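Local coordinates for protein nisin leader peptide-processing serine protease NisP (Lactococcus lactis subsp. lactis, PDB 4MZD) that probably acts as a subtilisin-like serine endopeptidase that removes the leader peptide during maturation of the antibiotic nisin, at residues 142-147 against 172-177; 120-125 against 183-188; 108-113 against 154-159. All blocks are in the same frame, centred on the assembly; numbering follows the deposited sequence.

Contact 1: residues 142-147 against 172-177; sequences VDKMGH and IYRVFG
Lys144 and Gly177 bring their CA atoms within 6.4 Å of each other where the loop 142-145, running at 53° to residues 174-177, passes the segment that leaves the end of parallel strand 169-174. In the subtilisin-like fold this loop leads into helix 147-156, whose first residue, His147, is the predicted charge-relay histidine. The contact illustrates how such a loop can be held without a direct hydrogen bond between the segments. A water accepts from Lys144 N and can donate to Gly177 O, each at 2.8 Å. Met145 reaches across, its CG 3.1 Å from Gly177 O and its SD meeting the Phe176 ring obliquely in a Met-aromatic contact, 5.1 Å from the centroid. At the other end Arg174 extends with CG trans to its own backbone N (chi1 -175°), then bends at chi3, so that CD comes within 3.5 Å of Val142 O and NH2 turns back to hydrogen-bond Phe176 O. Lys144 NZ and Arg174 NH1 stand 3.8 Å apart, and both form salt bridges to Glu134, whose carboxylate reconciles the two positive groups; Arg174 NE is taken by Asp140 O. In the predicted charge-relay system, His147 ND1 hydrogen-bonds Asp100, and NE2 hydrogen-bonds the terminal carboxylate of Arg488, consistent with C-terminal autocleavage. The turn before the helix is set by Asp143, whose OD1 accepts from two amides on the same face of its carboxylate: Met145 N, closing an Asx turn, and, almost straight at 175°, N-cap Gly146 N at 2.8 Å.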
loop_
_atom_site.group_PDB
_atom_site.type_symbol
_atom_site.label_atom_id
_atom_site.label_comp_id
_atom_site.label_asym_id
_atom_site.label_seq_id
_atom_site.Cartn_x
_atom_site.Cartn_y
_atom_site.Cartn_z
ATOM N N VAL A 142 17.897 -3.951 1.051
ATOM C CA VAL A 142 17.541 -5.302 1.467
ATOM C C VAL A 142 16.374 -5.278 2.462
ATOM O O VAL A 142 16.342 -4.455 3.377
ATOM C CB VAL A 142 18.764 -6.014 2.079
ATOM C CG1 VAL A 142 18.371 -7.345 2.697
ATOM C CG2 VAL A 142 19.851 -6.194 1.018
ATOM N N ASP A 143 15.428 -6.189 2.275
ATOM C CA ASP A 143 14.229 -6.257 3.100
ATOM C C ASP A 143 14.501 -7.102 4.340
ATOM O O ASP A 143 14.622 -8.329 4.253
ATOM C CB ASP A 143 13.099 -6.866 2.273
ATOM C CG ASP A 143 11.791 -6.953 3.021
ATOM O OD1 ASP A 143 11.672 -6.386 4.132
ATOM O OD2 ASP A 143 10.866 -7.588 2.477
ATOM N N LYS A 144 14.589 -6.439 5.492
ATOM C CA LYS A 144 14.833 -7.119 6.762
ATOM C C LYS A 144 13.539 -7.622 7.412
ATOM O O LYS A 144 13.579 -8.400 8.363
ATOM C CB LYS A 144 15.535 -6.172 7.744
ATOM C CG LYS A 144 16.902 -5.654 7.310
ATOM C CD LYS A 144 17.492 -4.771 8.413
ATOM C CE LYS A 144 18.937 -4.355 8.138
ATOM N NZ LYS A 144 19.055 -3.075 7.375
ATOM N N MET A 145 12.399 -7.153 6.917
ATOM C CA MET A 145 11.103 -7.398 7.546
ATOM C C MET A 145 10.302 -8.486 6.840
ATOM O O MET A 145 9.787 -9.411 7.474
ATOM C CB MET A 145 10.281 -6.103 7.568
ATOM C CG MET A 145 10.774 -5.047 8.546
ATOM S SD MET A 145 9.763 -3.527 8.609
ATOM C CE MET A 145 8.167 -4.184 8.183
ATOM N N GLY A 146 10.184 -8.348 5.523
ATOM C CA GLY A 146 9.343 -9.212 4.716
ATOM C C GLY A 146 8.259 -8.418 4.015
ATOM O O GLY A 146 7.842 -8.755 2.908
ATOM N N HIS A 147 7.812 -7.341 4.659
ATOM C CA HIS A 147 6.657 -6.600 4.193
ATOM C C HIS A 147 6.831 -6.085 2.761
ATOM O O HIS A 147 5.941 -6.231 1.923
ATOM C CB HIS A 147 6.372 -5.444 5.151
ATOM C CG HIS A 147 5.059 -4.784 4.910
ATOM N ND1 HIS A 147 4.928 -3.656 4.132
ATOM C CD2 HIS A 147 3.812 -5.100 5.330
ATOM C CE1 HIS A 147 3.658 -3.297 4.092
ATOM N NE2 HIS A 147 2.960 -4.161 4.806
ATOM N N ILE A 172 12.730 0.399 -6.034
ATOM C CA ILE A 172 12.612 0.126 -4.605
ATOM C C ILE A 172 13.146 1.260 -3.743
ATOM O O ILE A 172 14.311 1.640 -3.855
ATOM C CB ILE A 172 13.391 -1.159 -4.260
ATOM C CG1 ILE A 172 12.967 -2.305 -5.184
ATOM C CG2 ILE A 172 13.251 -1.506 -2.789
ATOM C CD1 ILE A 172 11.509 -2.640 -5.113
ATOM N N TYR A 173 12.286 1.764 -2.857
ATOM C CA TYR A 173 12.619 2.879 -1.973
ATOM C C TYR A 173 12.370 2.432 -0.541
ATOM O O TYR A 173 11.225 2.238 -0.131
ATOM C CB TYR A 173 11.813 4.132 -2.365
ATOM C CG TYR A 173 12.081 4.446 -3.813
ATOM C CD1 TYR A 173 13.226 5.137 -4.189
ATOM C CD2 TYR A 173 11.252 3.962 -4.815
ATOM C CE1 TYR A 173 13.522 5.356 -5.523
ATOM C CE2 TYR A 173 11.542 4.180 -6.155
ATOM C CZ TYR A 173 12.672 4.879 -6.501
ATOM O OH TYR A 173 12.957 5.083 -7.831
ATOM N N ARG A 174 13.450 2.220 0.207
ATOM C CA ARG A 174 13.334 1.638 1.535
ATOM C C ARG A 174 13.171 2.711 2.601
ATOM O O ARG A 174 14.016 3.601 2.734
ATOM C CB ARG A 174 14.547 0.761 1.853
ATOM C CG ARG A 174 14.411 0.027 3.177
ATOM C CD ARG A 174 15.380 -1.126 3.357
ATOM N NE ARG A 174 16.745 -0.709 3.657
ATOM C CZ ARG A 174 17.230 -0.484 4.878
ATOM N NH1 ARG A 174 18.503 -0.140 5.019
ATOM N NH2 ARG A 174 16.470 -0.618 5.951
ATOM N N VAL A 175 12.080 2.604 3.362
ATOM C CA VAL A 175 11.784 3.540 4.442
ATOM C C VAL A 175 11.548 2.845 5.783
ATOM O O VAL A 175 11.190 3.496 6.761
ATOM C CB VAL A 175 10.592 4.474 4.110
ATOM C CG1 VAL A 175 10.898 5.317 2.880
ATOM C CG2 VAL A 175 9.303 3.682 3.939
ATOM N N PHE A 176 11.751 1.533 5.837
ATOM C CA PHE A 176 11.706 0.803 7.101
ATOM C C PHE A 176 12.968 -0.017 7.252
ATOM O O PHE A 176 13.488 -0.563 6.272
ATOM C CB PHE A 176 10.536 -0.183 7.168
ATOM C CG PHE A 176 9.183 0.462 7.234
ATOM C CD1 PHE A 176 8.588 0.750 8.456
ATOM C CD2 PHE A 176 8.497 0.768 6.072
ATOM C CE1 PHE A 176 7.336 1.329 8.514
ATOM C CE2 PHE A 176 7.254 1.362 6.119
ATOM C CZ PHE A 176 6.668 1.637 7.344
ATOM N N GLY A 177 13.425 -0.120 8.497
ATOM C CA GLY A 177 14.421 -1.094 8.892
ATOM C C GLY A 177 13.683 -2.326 9.373
ATOM O O GLY A 177 13.253 -3.154 8.576
HETATM O O HOH W 1 13.832 -3.820 5.949
HETATM O O HOH W 2 21.194 -0.802 6.876
#

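Contact 2: residues 120-125 against 183-188; sequences NLVPKG and SEWVAR
Pro123 lies over one face of the Trp185 indole, its CD 3.4 Å from the centroid of the six-membered ring, in a CH-pi contact that joins the loop after edge strand 117-120 to helix 183-195 of this alpha/beta subtilase fold. The same face of the indole also receives Leu121 O, 3.8 Å above the plane and toward the rim, while Val122 CG1 touches Trp185 CZ3 at 4.0 Å. Leu121 O also accepts a hydrogen bond, from Arg188 NH2 at 2.9 Å, in the carbonyl plane and on a lone pair, though the N-H...O angle is only 139°. The two side chains run antiparallel past one another, with Leu121 CD1 3.5 Å from Arg188 NH1.

Behind this first shell stands Glu184, one helical turn earlier. The bend of Arg188 at chi3 (-67°) returns its guanidinium to that carboxylate, which salt-bridges NE and lies with OE1 in the plane of the indole, at its edge. On the other side, an Asx turn, Val122 N donating to Asn120 OD1 at 3.0 Å, shapes the start of the loop.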
loop_
_atom_site.group_PDB
_atom_site.type_symbol
_atom_site.label_atom_id
_atom_site.label_comp_id
_atom_site.label_asym_id
_atom_site.label_seq_id
_atom_site.Cartn_x
_atom_site.Cartn_y
_atom_site.Cartn_z
ATOM N N ASN A 120 17.816 3.819 -0.371
ATOM C CA ASN A 120 17.531 3.641 1.045
ATOM C C ASN A 120 17.403 5.004 1.714
ATOM O O ASN A 120 18.354 5.795 1.693
ATOM C CB ASN A 120 18.653 2.846 1.696
ATOM C CG ASN A 120 18.462 2.693 3.183
ATOM O OD1 ASN A 120 17.333 2.666 3.681
ATOM N ND2 ASN A 120 19.568 2.584 3.910
ATOM N N LEU A 121 16.229 5.273 2.285
ATOM C CA LEU A 121 15.967 6.534 2.978
ATOM C C LEU A 121 16.033 6.378 4.497
ATOM O O LEU A 121 15.829 7.344 5.228
ATOM C CB LEU A 121 14.600 7.114 2.581
ATOM C CG LEU A 121 14.354 7.541 1.128
ATOM C CD1 LEU A 121 15.473 8.436 0.629
ATOM C CD2 LEU A 121 14.154 6.346 0.184
ATOM N N VAL A 122 16.306 5.172 4.983
ATOM C CA VAL A 122 16.393 4.952 6.423
ATOM C C VAL A 122 17.736 5.487 6.923
ATOM O O VAL A 122 18.787 5.053 6.460
ATOM C CB VAL A 122 16.263 3.458 6.782
ATOM C CG1 VAL A 122 16.389 3.268 8.287
ATOM C CG2 VAL A 122 14.945 2.895 6.268
ATOM N N PRO A 123 17.715 6.453 7.858
ATOM C CA PRO A 123 18.984 7.028 8.308
ATOM C C PRO A 123 19.760 6.062 9.181
ATOM O O PRO A 123 19.212 5.073 9.662
ATOM C CB PRO A 123 18.541 8.231 9.143
ATOM C CG PRO A 123 17.202 7.838 9.659
ATOM C CD PRO A 123 16.559 7.063 8.536
ATOM N N LYS A 124 21.034 6.366 9.401
ATOM C CA LYS A 124 21.829 5.608 10.349
ATOM C C LYS A 124 21.116 5.574 11.700
ATOM O O LYS A 124 20.624 6.598 12.182
ATOM C CB LYS A 124 23.213 6.234 10.503
ATOM C CG LYS A 124 24.143 5.435 11.395
ATOM C CD LYS A 124 25.527 6.043 11.433
ATOM C CE LYS A 124 26.473 5.186 12.254
ATOM N NZ LYS A 124 27.822 5.801 12.343
ATOM N N GLY A 125 21.040 4.390 12.294
ATOM C CA GLY A 125 20.342 4.226 13.555
ATOM C C GLY A 125 18.858 3.939 13.412
ATOM O O GLY A 125 18.191 3.641 14.402
ATOM N N SER A 183 7.669 10.336 8.657
ATOM C CA SER A 183 7.158 11.042 7.491
ATOM C C SER A 183 8.270 11.750 6.725
ATOM O O SER A 183 8.195 11.880 5.511
ATOM C CB SER A 183 6.057 12.033 7.874
ATOM O OG SER A 183 6.555 13.055 8.713
ATOM N N GLU A 184 9.301 12.218 7.422
ATOM C CA GLU A 184 10.418 12.855 6.728
ATOM C C GLU A 184 11.041 11.895 5.715
ATOM O O GLU A 184 11.400 12.295 4.608
ATOM C CB GLU A 184 11.475 13.351 7.723
ATOM C CG GLU A 184 12.506 14.317 7.137
ATOM C CD GLU A 184 13.723 13.628 6.536
ATOM O OE1 GLU A 184 13.944 12.428 6.806
ATOM O OE2 GLU A 184 14.478 14.301 5.796
ATOM N N TRP A 185 11.169 10.628 6.095
ATOM C CA TRP A 185 11.776 9.648 5.202
ATOM C C TRP A 185 10.828 9.322 4.049
ATOM O O TRP A 185 11.250 9.218 2.895
ATOM C CB TRP A 185 12.139 8.353 5.925
ATOM C CG TRP A 185 12.757 8.443 7.283
ATOM C CD1 TRP A 185 13.224 9.554 7.940
ATOM C CD2 TRP A 185 12.938 7.342 8.169
ATOM N NE1 TRP A 185 13.696 9.191 9.185
ATOM C CE2 TRP A 185 13.522 7.838 9.348
ATOM C CE3 TRP A 185 12.664 5.970 8.072
ATOM C CZ2 TRP A 185 13.829 7.012 10.428
ATOM C CZ3 TRP A 185 12.972 5.151 9.138
ATOM C CH2 TRP A 185 13.540 5.675 10.306
ATOM N N VAL A 186 9.548 9.160 4.365
ATOM C CA VAL A 186 8.555 8.848 3.348
ATOM C C VAL A 186 8.439 9.976 2.324
ATOM O O VAL A 186 8.377 9.721 1.118
ATOM C CB VAL A 186 7.185 8.510 3.974
ATOM C CG1 VAL A 186 6.135 8.285 2.899
ATOM C CG2 VAL A 186 7.296 7.291 4.875
ATOM N N ALA A 187 8.430 11.219 2.799
ATOM C CA ALA A 187 8.362 12.362 1.894
ATOM C C ALA A 187 9.561 12.399 0.950
ATOM O O ALA A 187 9.405 12.628 -0.248
ATOM C CB ALA A 187 8.230 13.676 2.679
ATOM N N ARG A 188 10.752 12.152 1.482
ATOM C CA ARG A 188 11.945 12.074 0.640
ATOM C C ARG A 188 11.817 10.952 -0.389
ATOM O O ARG A 188 12.231 11.095 -1.539
ATOM C CB ARG A 188 13.208 11.871 1.487
ATOM C CG ARG A 188 13.735 13.147 2.124
ATOM C CD ARG A 188 15.090 12.950 2.793
ATOM N NE ARG A 188 15.016 12.067 3.953
ATOM C CZ ARG A 188 15.720 10.946 4.092
ATOM N NH1 ARG A 188 16.565 10.565 3.142
ATOM N NH2 ARG A 188 15.583 10.204 5.182
HETATM O O HOH W 3 18.869 8.764 5.025
#

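Contact 3: residues 108-113 against 154-159; sequences PDLSNS and QITANG
Ser113 and Thr156 face each other hydroxyl to hydroxyl, with Ser113 OG 2.7 Å from Thr156 OG1, while Thr156 O lies farther off, within weak reach of the same serine oxygen. Thr156 places OG1 opposite its backbone N (chi1 -164°), which leaves CG2 wedged between N and the carbonyl carbon. The hydroxyl can then serve both Ser113 and Ile168 O, while the methyl packs against Ser113 CB at 3.6 Å and reaches Leu110 CD2 at 4.1 Å, the threonine and leucine side chains crossing at a slant. Ala157 continues the apolar patch: its CB packs 4.2 Å from that same leucine CD2 and is almost equally near Asp109 CB.

The backbone carbonyl of Asp109 receives Asn158 N at 3.0 Å, in the carbonyl plane and on a lone pair, with an N-H...O angle of 153°; Ala157 CA adds a CA-H...O contact to the same oxygen. The carboxylate of Asp109 rests against the glycine backbone, OD1 3.2 Å from Gly159 CA, a close approach possible where no side chain intervenes. OD1 goes on to accept from Asn160 N, and OD2 is held by Tyr346 OH.

This structural packing of the subtilase fold, with the Leu110 side chain about 11 Å from those of the predicted catalytic Asp100 and His147, fastens the loop after strand 95-100 to the chain leaving helix 147-156, with Thr340 of strand 337-340 against both Asp109 and Leu110, and with Ser113 tied by its backbone to Val170 in strand 169-174.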
loop_
_atom_site.group_PDB
_atom_site.type_symbol
_atom_site.label_atom_id
_atom_site.label_comp_id
_atom_site.label_asym_id
_atom_site.label_seq_id
_atom_site.Cartn_x
_atom_site.Cartn_y
_atom_site.Cartn_z
ATOM N N PRO A 108 12.899 -15.634 -6.598
ATOM C CA PRO A 108 12.760 -16.096 -7.984
ATOM C C PRO A 108 11.562 -15.522 -8.746
ATOM O O PRO A 108 11.652 -15.417 -9.971
ATOM C CB PRO A 108 12.643 -17.626 -7.844
ATOM C CG PRO A 108 12.247 -17.855 -6.427
ATOM C CD PRO A 108 12.932 -16.762 -5.651
ATOM N N ASP A 109 10.474 -15.166 -8.064
ATOM C CA ASP A 109 9.325 -14.633 -8.780
ATOM C C ASP A 109 9.462 -13.142 -9.075
ATOM O O ASP A 109 8.677 -12.594 -9.853
ATOM C CB ASP A 109 8.036 -14.839 -7.986
ATOM C CG ASP A 109 7.628 -16.295 -7.863
ATOM O OD1 ASP A 109 8.080 -17.145 -8.664
ATOM O OD2 ASP A 109 6.808 -16.567 -6.957
ATOM N N LEU A 110 10.441 -12.492 -8.439
ATOM C CA LEU A 110 10.580 -11.033 -8.488
ATOM C C LEU A 110 11.818 -10.518 -9.209
ATOM O O LEU A 110 11.818 -9.401 -9.700
ATOM C CB LEU A 110 10.619 -10.447 -7.072
ATOM C CG LEU A 110 9.478 -10.829 -6.127
ATOM C CD1 LEU A 110 9.674 -10.201 -4.752
ATOM C CD2 LEU A 110 8.134 -10.442 -6.720
ATOM N N SER A 111 12.867 -11.327 -9.274
ATOM C CA SER A 111 14.154 -10.814 -9.726
ATOM C C SER A 111 14.103 -10.205 -11.129
ATOM O O SER A 111 14.774 -9.205 -11.399
ATOM C CB SER A 111 15.235 -11.890 -9.630
ATOM O OG SER A 111 14.904 -13.024 -10.412
ATOM N N ASN A 112 13.300 -10.791 -12.015
ATOM C CA ASN A 112 13.205 -10.301 -13.387
ATOM C C ASN A 112 12.383 -9.024 -13.538
ATOM O O ASN A 112 12.307 -8.468 -14.632
ATOM C CB ASN A 112 12.663 -11.393 -14.308
ATOM C CG ASN A 112 13.661 -12.501 -14.542
ATOM O OD1 ASN A 112 14.838 -12.371 -14.207
ATOM N ND2 ASN A 112 13.200 -13.597 -15.137
ATOM N N SER A 113 11.784 -8.559 -12.443
ATOM C CA SER A 113 10.997 -7.325 -12.445
ATOM C C SER A 113 11.774 -6.113 -11.958
ATOM O O SER A 113 11.272 -4.987 -12.010
ATOM C CB SER A 113 9.782 -7.470 -11.525
ATOM O OG SER A 113 8.925 -8.500 -11.968
ATOM N N GLN A 154 2.619 -8.713 -4.905
ATOM C CA GLN A 154 1.267 -8.370 -5.324
ATOM C C GLN A 154 1.255 -7.537 -6.600
ATOM O O GLN A 154 0.293 -7.596 -7.371
ATOM C CB GLN A 154 0.533 -7.619 -4.212
ATOM C CG GLN A 154 0.304 -8.470 -2.987
ATOM C CD GLN A 154 -0.617 -9.612 -3.293
ATOM O OE1 GLN A 154 -1.798 -9.402 -3.557
ATOM N NE2 GLN A 154 -0.071 -10.833 -3.326
ATOM N N ILE A 155 2.298 -6.735 -6.803
ATOM C CA ILE A 155 2.404 -5.944 -8.014
ATOM C C ILE A 155 2.871 -6.785 -9.201
ATOM O O ILE A 155 2.248 -6.748 -10.264
ATOM C CB ILE A 155 3.383 -4.757 -7.844
ATOM C CG1 ILE A 155 2.977 -3.896 -6.645
ATOM C CG2 ILE A 155 3.426 -3.911 -9.105
ATOM C CD1 ILE A 155 3.944 -2.785 -6.326
ATOM N N THR A 156 3.963 -7.530 -9.021
ATOM C CA THR A 156 4.765 -7.952 -10.159
ATOM C C THR A 156 5.192 -9.419 -10.179
ATOM O O THR A 156 5.865 -9.832 -11.119
ATOM C CB THR A 156 6.020 -7.053 -10.271
ATOM O OG1 THR A 156 6.606 -7.215 -11.558
ATOM C CG2 THR A 156 7.057 -7.381 -9.189
ATOM N N ALA A 157 4.837 -10.214 -9.173
ATOM C CA ALA A 157 5.301 -11.604 -9.177
ATOM C C ALA A 157 4.996 -12.262 -10.511
ATOM O O ALA A 157 3.906 -12.113 -11.073
ATOM C CB ALA A 157 4.695 -12.398 -8.044
ATOM N N ASN A 158 5.962 -13.019 -11.016
ATOM C CA ASN A 158 5.815 -13.652 -12.309
ATOM C C ASN A 158 6.436 -15.032 -12.297
ATOM O O ASN A 158 7.450 -15.280 -12.942
ATOM C CB ASN A 158 6.453 -12.777 -13.383
ATOM C CG ASN A 158 6.090 -13.217 -14.781
ATOM O OD1 ASN A 158 5.173 -14.014 -14.971
ATOM N ND2 ASN A 158 6.793 -12.682 -15.773
ATOM N N GLY A 159 5.829 -15.944 -11.560
ATOM C CA GLY A 159 6.401 -17.268 -11.443
ATOM C C GLY A 159 5.442 -18.210 -10.756
ATOM O O GLY A 159 4.374 -18.524 -11.281
#

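In the fold
Followed from the N terminus, the chain lays down 108-113, 120-125 and 142-147 in turn, and then meets each again. Contact 3 closes first, when the last turn of helix 147-156 and the residues after it come back to the loop after strand 95-100. Contact 1 closes next, joining the loop before that helix to the end of strand 169-174; contact 2, last, joins the loop after strand 117-120 to helix 183-195. Contact 1 is therefore nested inside contact 2, whereas contact 3 crosses both. The nested pair also touch in space: Arg174 O lies 2.8 Å from Leu121 N, a probable hydrogen bond. Contact 3 lies apart, about 26 Å from contact 2 between centres.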